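Local structure of pngf-ii (Elizabethkingia meningoseptica, 4R4X) at residues K73-T78 with I168-A173; F233-Q238 with S361-I366. The protein is a bacterial peptide:N-glycosidase that removes N-linked glycans from glycoproteins, probably by cleaving the bond between the asparagine side chain and the glycan. All blocks are in the same frame, centred on the assembly; numbering follows the deposited sequence.

The two contacts lie in different parts of the chain and follow one another in sequence, contact 1 closing before contact 2 opens. Their centres are about 29 Å apart and their nearest atoms about 17 Å, so they do not touch. Contact 1 joins strand 70-76 to strand 167-170 within the N-terminal N-glycanase domain, at the surface of the protein. Contact 2 pairs strands 231-240 and 358-367, the two inner strands of a four-stranded antiparallel sheet in the PNGase F-like part, close to the centre of the chain. One contact thus belongs to the N-terminal N-glycanase domain, the other to the portion related to PNGase F, which presumably carries the glycosidase activity.

Contact 1. Residues K73-T78 with I168-A173; sequences KTSDNT and ITEKDA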
loop_
_atom_site.group_PDB
_atom_site.type_symbol
_atom_site.label_atom_id
_atom_site.label_comp_id
_atom_site.label_asym_id
_atom_site.label_seq_id
_atom_site.Cartn_x
_atom_site.Cartn_y
_atom_site.Cartn_z
ATOM N N LYS A 73 19.034 15.416 8.455
ATOM C CA LYS A 73 20.362 14.954 8.743
ATOM C C LYS A 73 20.342 14.046 9.962
ATOM O O LYS A 73 19.461 14.127 10.825
ATOM C CB LYS A 73 21.342 16.140 8.924
ATOM C CG LYS A 73 21.449 16.678 10.338
ATOM C CD LYS A 73 22.377 17.879 10.470
ATOM C CE LYS A 73 23.754 17.481 10.965
ATOM N NZ LYS A 73 24.656 18.667 11.140
ATOM N N THR A 74 21.327 13.173 10.020
ATOM C CA THR A 74 21.539 12.374 11.192
ATOM C C THR A 74 23.041 12.422 11.449
ATOM O O THR A 74 23.843 12.443 10.491
ATOM C CB THR A 74 20.936 10.960 10.993
ATOM O OG1 THR A 74 20.558 10.402 12.250
ATOM C CG2 THR A 74 21.887 10.041 10.303
ATOM N N SER A 75 23.425 12.445 12.726
ATOM C CA SER A 75 24.822 12.609 13.121
ATOM C C SER A 75 25.275 11.542 14.122
ATOM O O SER A 75 24.465 11.024 14.876
ATOM C CB SER A 75 25.007 13.992 13.725
ATOM O OG SER A 75 24.802 14.973 12.721
ATOM N N ASP A 76 26.573 11.230 14.115
ATOM C CA ASP A 76 27.123 10.144 14.931
ATOM C C ASP A 76 28.635 10.314 14.998
ATOM O O ASP A 76 29.298 10.390 13.960
ATOM C CB ASP A 76 26.772 8.783 14.312
ATOM C CG ASP A 76 27.110 7.582 15.224
ATOM O OD1 ASP A 76 27.899 7.730 16.188
ATOM O OD2 ASP A 76 26.589 6.468 14.942
ATOM N N ASN A 77 29.177 10.398 16.214
ATOM C CA ASN A 77 30.622 10.563 16.374
ATOM C C ASN A 77 31.355 9.278 16.782
ATOM O O ASN A 77 32.517 9.327 17.193
ATOM C CB ASN A 77 30.916 11.699 17.336
ATOM C CG ASN A 77 30.606 11.346 18.772
ATOM O OD1 ASN A 77 30.003 10.317 19.060
ATOM N ND2 ASN A 77 31.041 12.198 19.684
ATOM N N THR A 78 30.683 8.143 16.645
ATOM C CA THR A 78 31.267 6.847 16.968
ATOM C C THR A 78 31.526 5.971 15.746
ATOM O O THR A 78 32.090 4.882 15.885
ATOM C CB THR A 78 30.360 6.036 17.920
ATOM O OG1 THR A 78 29.176 5.597 17.226
ATOM C CG2 THR A 78 29.973 6.858 19.139
ATOM N N ILE A 168 17.228 22.340 7.093
ATOM C CA ILE A 168 17.800 21.131 7.662
ATOM C C ILE A 168 17.364 20.900 9.132
ATOM O O ILE A 168 17.334 21.822 9.927
ATOM C CB ILE A 168 19.333 21.214 7.609
ATOM C CG1 ILE A 168 19.780 21.434 6.161
ATOM C CG2 ILE A 168 19.951 19.955 8.197
ATOM C CD1 ILE A 168 21.200 21.906 5.997
ATOM N N THR A 169 16.984 19.661 9.434
ATOM C CA THR A 169 16.439 19.198 10.713
ATOM C C THR A 169 17.129 17.878 11.067
ATOM O O THR A 169 17.099 16.931 10.279
ATOM C CB THR A 169 14.919 18.969 10.669
ATOM O OG1 THR A 169 14.253 20.161 10.233
ATOM C CG2 THR A 169 14.394 18.580 12.048
ATOM N N GLU A 170 17.724 17.828 12.245
ATOM C CA GLU A 170 18.383 16.644 12.720
ATOM C C GLU A 170 17.345 15.647 13.216
ATOM O O GLU A 170 16.397 16.011 13.931
ATOM C CB GLU A 170 19.400 16.956 13.832
ATOM C CG GLU A 170 20.139 15.702 14.287
ATOM C CD GLU A 170 21.374 15.948 15.158
ATOM O OE1 GLU A 170 21.672 17.114 15.486
ATOM O OE2 GLU A 170 22.041 14.955 15.532
ATOM N N LYS A 171 17.534 14.396 12.835
ATOM C CA LYS A 171 16.681 13.286 13.268
ATOM C C LYS A 171 17.485 12.140 13.818
ATOM O O LYS A 171 18.659 12.001 13.515
ATOM C CB LYS A 171 15.914 12.713 12.073
ATOM C CG LYS A 171 15.144 13.707 11.235
ATOM C CD LYS A 171 13.943 14.261 11.957
ATOM C CE LYS A 171 13.155 15.157 11.018
ATOM N NZ LYS A 171 11.973 15.787 11.672
ATOM N N ASP A 172 16.821 11.253 14.549
ATOM C CA ASP A 172 17.434 9.978 14.908
ATOM C C ASP A 172 17.603 9.130 13.648
ATOM O O ASP A 172 16.954 9.385 12.627
ATOM C CB ASP A 172 16.594 9.254 15.959
ATOM C CG ASP A 172 15.277 8.728 15.409
ATOM O OD1 ASP A 172 15.295 7.669 14.749
ATOM O OD2 ASP A 172 14.227 9.363 15.638
ATOM N N ALA A 173 18.446 8.100 13.724
ATOM C CA ALA A 173 18.792 7.323 12.538
ATOM C C ALA A 173 17.581 6.593 11.923
ATOM O O ALA A 173 17.471 6.492 10.712
ATOM C CB ALA A 173 19.913 6.332 12.847
HETATM O O HOH W 1 21.305 12.626 14.534
#
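Lys-73 lies across Ile-168 and Glu-170, and its aliphatic chain does the touching. Its CB is 4.1 Å from CG2 of Ile-168; CG, placed between the backbone N and the carbonyl carbon (chi1 89°), passes over the backbone of Glu-170, 3.9 Å from its CA. CD then returns to Ile-168 CG2 at 3.9 Å, and a bend at chi3 (-98°) turns CE and NZ away from Ile-168. NZ and Glu-170 OE1 are opposite charges 5.5 Å apart, too far for direct contact. Beneath this chain the backbone of Lys-73 makes a parallel bridge with Glu-170: its N donates to Thr-169 O, and its O accepts from Lys-171 N at 2.8 Å in a nearly straight bond. Strand 167-170 is thereby added in parallel to strand 70-76, whose other neighbour, strand 59-65, is antiparallel. Where the strands diverge, the Thr-74 hydroxyl takes over from the backbone: OG1, anti to its own N, donates to Lys-171 O at 2.8 Å, tilted 30° from the carbonyl plane. A water gives that same oxygen a second donor, donates to Glu-170 OE2 at 2.6 Å and accepts from Ser-75 N, linking Ser-75 to Glu-170 and Lys-171 just before helix 173-182.

Contact 2. Residues F233-Q238 with S361-I366; sequences FVELKQ and SLELSI
Six backbone hydrogen bonds join Phe-233, Glu-235 and Lys-237 to Ser-365, Glu-363 and Ser-361, two for each of these hydrogen-bonded pairs. The bond from Glu-235 N to Glu-363 O, 2.9 Å, is almost straight at the hydrogen (177°). Between these pairs the alpha carbons come closer, and CA-H groups of Val-234, Leu-236, Leu-362 and Leu-364 point at carbonyl oxygens of the facing strand. Strands 231-240 and 358-367 are the inner pair of a four-stranded antiparallel sheet, with 326-331 flanking the first and 186-196 the second. Apolar contacts gather on the side that bears Val-234, Leu-236, Leu-362 and Leu-364. Val-234 CG2, anti to its backbone N, meets two methyls at 3.6 Å, CD1 of Leu-362 and CD2 of Leu-364, and the former also lies 4.0 Å from Leu-236 CB. Met-300 of strand 297-303 packs against Val-234 and Leu-236, so this side faces a second sheet, consistent with the jelly-roll sandwich of the PNGase F family. Apart from Phe-233, the other face is polar. Here Glu-235 and Glu-363 extend alongside each other in the same direction, their carboxylate planes 61° apart, with OE2 of Glu-235 4.0 Å from OE1 of Glu-363. One water donates to both of these oxygens at 2.7 Å, which probably eases the repulsion between the like charges. Further along, Ser-365 OG sits 3.6 Å from Phe-233 CB and hydrogen-bonds with His-367 and Arg-329.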
loop_
_atom_site.group_PDB
_atom_site.type_symbol
_atom_site.label_atom_id
_atom_site.label_comp_id
_atom_site.label_asym_id
_atom_site.label_seq_id
_atom_site.Cartn_x
_atom_site.Cartn_y
_atom_site.Cartn_z
ATOM N N PHE A 233 -2.188 1.421 -3.792
ATOM C CA PHE A 233 -2.506 0.484 -2.741
ATOM C C PHE A 233 -3.313 1.210 -1.656
ATOM O O PHE A 233 -3.191 2.432 -1.473
ATOM C CB PHE A 233 -1.230 -0.069 -2.079
ATOM C CG PHE A 233 -0.448 -1.028 -2.925
ATOM C CD1 PHE A 233 0.307 -0.585 -3.974
ATOM C CD2 PHE A 233 -0.430 -2.396 -2.613
ATOM C CE1 PHE A 233 1.039 -1.478 -4.743
ATOM C CE2 PHE A 233 0.300 -3.300 -3.383
ATOM C CZ PHE A 233 1.026 -2.832 -4.458
ATOM N N VAL A 234 -4.141 0.441 -0.949
ATOM C CA VAL A 234 -4.889 0.944 0.177
ATOM C C VAL A 234 -4.513 0.106 1.369
ATOM O O VAL A 234 -4.473 -1.122 1.257
ATOM C CB VAL A 234 -6.409 0.914 -0.073
ATOM C CG1 VAL A 234 -6.906 -0.484 -0.451
ATOM C CG2 VAL A 234 -7.155 1.443 1.137
ATOM N N GLU A 235 -4.222 0.774 2.490
ATOM C CA GLU A 235 -3.807 0.093 3.727
ATOM C C GLU A 235 -4.631 0.492 4.945
ATOM O O GLU A 235 -4.753 1.673 5.283
ATOM C CB GLU A 235 -2.331 0.325 4.024
ATOM C CG GLU A 235 -1.803 -0.532 5.191
ATOM C CD GLU A 235 -0.282 -0.457 5.319
ATOM O OE1 GLU A 235 0.366 -1.493 5.546
ATOM O OE2 GLU A 235 0.276 0.652 5.200
ATOM N N LEU A 236 -5.179 -0.520 5.614
ATOM C CA LEU A 236 -6.004 -0.338 6.791
ATOM C C LEU A 236 -5.388 -1.112 7.949
ATOM O O LEU A 236 -4.886 -2.243 7.756
ATOM C CB LEU A 236 -7.428 -0.848 6.517
ATOM C CG LEU A 236 -8.392 -0.632 7.702
ATOM C CD1 LEU A 236 -9.735 -0.096 7.262
ATOM C CD2 LEU A 236 -8.564 -1.893 8.504
ATOM N N LYS A 237 -5.419 -0.510 9.136
ATOM C CA LYS A 237 -4.988 -1.181 10.360
ATOM C C LYS A 237 -6.173 -1.157 11.305
ATOM O O LYS A 237 -6.891 -0.175 11.366
ATOM C CB LYS A 237 -3.795 -0.462 11.008
ATOM C CG LYS A 237 -2.584 -0.216 10.140
ATOM C CD LYS A 237 -1.916 -1.491 9.646
ATOM C CE LYS A 237 -0.677 -1.160 8.802
ATOM N NZ LYS A 237 0.387 -0.508 9.624
ATOM N N GLN A 238 -6.417 -2.243 12.015
ATOM C CA GLN A 238 -7.640 -2.387 12.814
ATOM C C GLN A 238 -7.347 -3.064 14.144
ATOM O O GLN A 238 -6.461 -3.892 14.227
ATOM C CB GLN A 238 -8.667 -3.223 12.035
ATOM C CG GLN A 238 -9.924 -3.645 12.779
ATOM C CD GLN A 238 -9.783 -4.933 13.580
ATOM O OE1 GLN A 238 -8.958 -5.789 13.279
ATOM N NE2 GLN A 238 -10.609 -5.084 14.593
ATOM N N SER A 361 -7.084 2.833 11.281
ATOM C CA SER A 361 -6.366 3.809 10.488
ATOM C C SER A 361 -6.462 3.373 9.036
ATOM O O SER A 361 -6.591 2.186 8.759
ATOM C CB SER A 361 -4.901 3.908 10.923
ATOM O OG SER A 361 -4.847 4.341 12.296
ATOM N N LEU A 362 -6.407 4.335 8.127
ATOM C CA LEU A 362 -6.534 4.079 6.704
ATOM C C LEU A 362 -5.782 5.122 5.887
ATOM O O LEU A 362 -5.906 6.337 6.148
ATOM C CB LEU A 362 -8.001 4.115 6.310
ATOM C CG LEU A 362 -8.333 3.936 4.839
ATOM C CD1 LEU A 362 -8.022 2.509 4.450
ATOM C CD2 LEU A 362 -9.799 4.276 4.607
ATOM N N GLU A 363 -5.033 4.651 4.887
ATOM C CA GLU A 363 -4.358 5.520 3.931
ATOM C C GLU A 363 -4.301 4.857 2.556
ATOM O O GLU A 363 -4.481 3.638 2.424
ATOM C CB GLU A 363 -2.945 5.892 4.432
ATOM C CG GLU A 363 -1.951 4.735 4.465
ATOM C CD GLU A 363 -0.611 5.084 5.101
ATOM O OE1 GLU A 363 0.431 4.602 4.599
ATOM O OE2 GLU A 363 -0.582 5.843 6.098
ATOM N N LEU A 364 -4.095 5.684 1.541
ATOM C CA LEU A 364 -3.757 5.254 0.208
ATOM C C LEU A 364 -2.307 5.585 -0.092
ATOM O O LEU A 364 -1.754 6.551 0.453
ATOM C CB LEU A 364 -4.637 5.969 -0.820
ATOM C CG LEU A 364 -6.152 5.973 -0.668
ATOM C CD1 LEU A 364 -6.807 6.724 -1.825
ATOM C CD2 LEU A 364 -6.689 4.559 -0.614
ATOM N N SER A 365 -1.672 4.795 -0.945
ATOM C CA SER A 365 -0.347 5.136 -1.435
ATOM C C SER A 365 -0.282 4.969 -2.953
ATOM O O SER A 365 -0.865 4.018 -3.532
ATOM C CB SER A 365 0.738 4.290 -0.769
ATOM O OG SER A 365 0.588 2.920 -1.051
ATOM N N ILE A 366 0.416 5.910 -3.574
ATOM C CA ILE A 366 0.601 5.972 -5.017
ATOM C C ILE A 366 2.092 5.927 -5.319
ATOM O O ILE A 366 2.877 6.743 -4.802
ATOM C CB ILE A 366 -0.009 7.248 -5.618
ATOM C CG1 ILE A 366 -1.461 7.408 -5.181
ATOM C CG2 ILE A 366 0.107 7.226 -7.155
ATOM C CD1 ILE A 366 -1.915 8.843 -5.120
HETATM O O HOH W 2 0.539 2.358 3.070
#